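Twin-arginine translocation pathway signal protein (Burkholderia phytofirmans, PDB 2RJO) probably acts as a periplasmic sugar-binding protein, holding beta-D-galactopyranose in the cleft between its two lobes. Local coordinates at residues Q188-M191 and T192-S196. Numbering follows the deposited sequence.
With SO4 (sulfate ion), chain E.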
loop_
_atom_site.group_PDB
_atom_site.type_symbol
_atom_site.label_atom_id
_atom_site.label_comp_id
_atom_site.label_asym_id
_atom_site.label_seq_id
_atom_site.Cartn_x
_atom_site.Cartn_y
_atom_site.Cartn_z
ATOM N N GLN A 188 -19.528 -9.572 -10.415
ATOM C CA GLN A 188 -20.567 -10.090 -11.295
ATOM C C GLN A 188 -21.423 -11.116 -10.580
ATOM O O GLN A 188 -22.649 -11.017 -10.592
ATOM C CB GLN A 188 -19.951 -10.742 -12.533
ATOM C CG GLN A 188 -19.237 -9.778 -13.432
ATOM C CD GLN A 188 -18.796 -10.427 -14.716
ATOM O OE1 GLN A 188 -17.984 -11.370 -14.715
ATOM N NE2 GLN A 188 -19.323 -9.929 -15.835
ATOM N N ALA A 189 -20.772 -12.103 -9.969
ATOM C CA ALA A 189 -21.476 -13.157 -9.250
ATOM C C ALA A 189 -22.300 -12.587 -8.097
ATOM O O ALA A 189 -23.364 -13.121 -7.775
ATOM C CB ALA A 189 -20.490 -14.189 -8.723
ATOM N N TRP A 190 -21.812 -11.519 -7.469
ATOM C CA TRP A 190 -22.545 -10.892 -6.368
ATOM C C TRP A 190 -23.815 -10.205 -6.854
ATOM O O TRP A 190 -24.827 -10.189 -6.154
ATOM C CB TRP A 190 -21.704 -9.834 -5.658
ATOM C CG TRP A 190 -20.775 -10.348 -4.599
ATOM C CD1 TRP A 190 -20.904 -11.494 -3.870
ATOM C CD2 TRP A 190 -19.610 -9.683 -4.102
ATOM N NE1 TRP A 190 -19.891 -11.583 -2.949
ATOM C CE2 TRP A 190 -19.083 -10.482 -3.067
ATOM C CE3 TRP A 190 -18.963 -8.482 -4.429
ATOM C CZ2 TRP A 190 -17.932 -10.118 -2.354
ATOM C CZ3 TRP A 190 -17.816 -8.122 -3.715
ATOM C CH2 TRP A 190 -17.318 -8.937 -2.695
HETATM N N MSE A 191 -23.750 -9.601 -8.037
HETATM C CA MSE A 191 -24.913 -8.913 -8.588
HETATM C C MSE A 191 -25.976 -9.905 -9.022
HETATM O O MSE A 191 -27.164 -9.614 -8.980
HETATM C CB MSE A 191 -24.501 -8.045 -9.768
HETATM C CG MSE A 191 -23.885 -6.739 -9.346
HETATM SE SE MSE A 191 -23.226 -5.866 -10.751
HETATM C CE MSE A 191 -21.450 -6.170 -10.445
ATOM N N THR A 192 -25.535 -11.081 -9.443
ATOM C CA THR A 192 -26.453 -12.121 -9.866
ATOM C C THR A 192 -27.082 -12.743 -8.624
ATOM O O THR A 192 -28.259 -13.089 -8.625
ATOM C CB THR A 192 -25.718 -13.221 -10.662
ATOM O OG1 THR A 192 -25.483 -12.768 -12.004
ATOM C CG2 THR A 192 -26.543 -14.504 -10.685
ATOM N N ARG A 193 -26.286 -12.858 -7.565
ATOM C CA ARG A 193 -26.736 -13.458 -6.319
ATOM C C ARG A 193 -27.587 -12.571 -5.428
ATOM O O ARG A 193 -28.589 -13.033 -4.886
ATOM C CB ARG A 193 -25.535 -13.951 -5.512
ATOM C CG ARG A 193 -25.929 -14.663 -4.240
ATOM C CD ARG A 193 -24.781 -15.469 -3.640
ATOM N NE ARG A 193 -24.526 -15.084 -2.255
ATOM C CZ ARG A 193 -23.971 -15.877 -1.347
ATOM N NH1 ARG A 193 -23.615 -17.117 -1.674
ATOM N NH2 ARG A 193 -23.758 -15.434 -0.112
ATOM N N PHE A 194 -27.191 -11.305 -5.278
ATOM C CA PHE A 194 -27.901 -10.356 -4.416
ATOM C C PHE A 194 -28.758 -9.294 -5.117
ATOM O O PHE A 194 -29.642 -8.704 -4.491
ATOM C CB PHE A 194 -26.901 -9.648 -3.485
ATOM C CG PHE A 194 -26.152 -10.578 -2.566
ATOM C CD1 PHE A 194 -24.755 -10.560 -2.514
ATOM C CD2 PHE A 194 -26.838 -11.484 -1.759
ATOM C CE1 PHE A 194 -24.048 -11.430 -1.668
ATOM C CE2 PHE A 194 -26.144 -12.361 -0.905
ATOM C CZ PHE A 194 -24.744 -12.335 -0.863
ATOM N N ASN A 195 -28.492 -9.026 -6.391
ATOM C CA ASN A 195 -29.267 -8.034 -7.141
ATOM C C ASN A 195 -29.439 -6.700 -6.412
ATOM O O ASN A 195 -28.481 -6.142 -5.891
ATOM C CB ASN A 195 -30.645 -8.589 -7.465
ATOM C CG ASN A 195 -30.593 -10.017 -7.938
ATOM O OD1 ASN A 195 -30.166 -10.915 -7.205
ATOM N ND2 ASN A 195 -31.028 -10.246 -9.169
ATOM N N SER A 196 -30.674 -6.207 -6.367
ATOM C CA SER A 196 -30.985 -4.919 -5.737
ATOM C C SER A 196 -30.560 -4.794 -4.283
ATOM O O SER A 196 -30.436 -3.686 -3.756
ATOM C CB SER A 196 -32.487 -4.636 -5.836
ATOM O OG SER A 196 -33.216 -5.547 -5.033
HETATM S S SO4 E . -19.785 -16.571 1.007
HETATM O O1 SO4 E . -21.137 -15.981 0.849
HETATM O O2 SO4 E . -19.082 -15.976 2.175
HETATM O O3 SO4 E . -18.970 -16.307 -0.209
HETATM O O4 SO4 E . -19.945 -18.039 1.202
#
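N195 has positive phi and is the first residue to leave the helical conformation, yet its N still bonds back to M191 O, at 3.0 Å. It comes from above the carbonyl plane rather than on a lone pair, and the N-H...O angle is only 131°. One residue earlier, F194 N reaches W190 O at 2.8 Å. The aromatic rings of W190 and F194 meet at a slant, one helical turn apart, and form neither a stack nor an edge-to-face pair. W190 CD1 lies 3.8 Å from F194 CE1, and the planes of the phenyl ring and the five-membered ring are 33° apart. F194 has CG beside its backbone N (chi1 -61°), which turns the ring back along the helix towards the indole. This is the C-terminal end of helix 180-194, in the lobe of the periplasmic binding protein fold built on the parallel four-stranded sheet. W190 and F194 face that sheet and both touch V140; W190 NE1 is hydrogen-bonded to D172. M191, present as selenomethionine, packs instead against A215 and L216 of helix 206-218. R193 covers one face of the phenyl ring: its CG sits 4.0 Å above the plane, over the centre. The arginine runs on past the ring, and F194 CZ lies at the edge of the guanidinium, in its plane. R193 NH2 makes a weak hydrogen bond to sulfate O1, 2.8 Å, an ion probably taken from the crystallisation liquor.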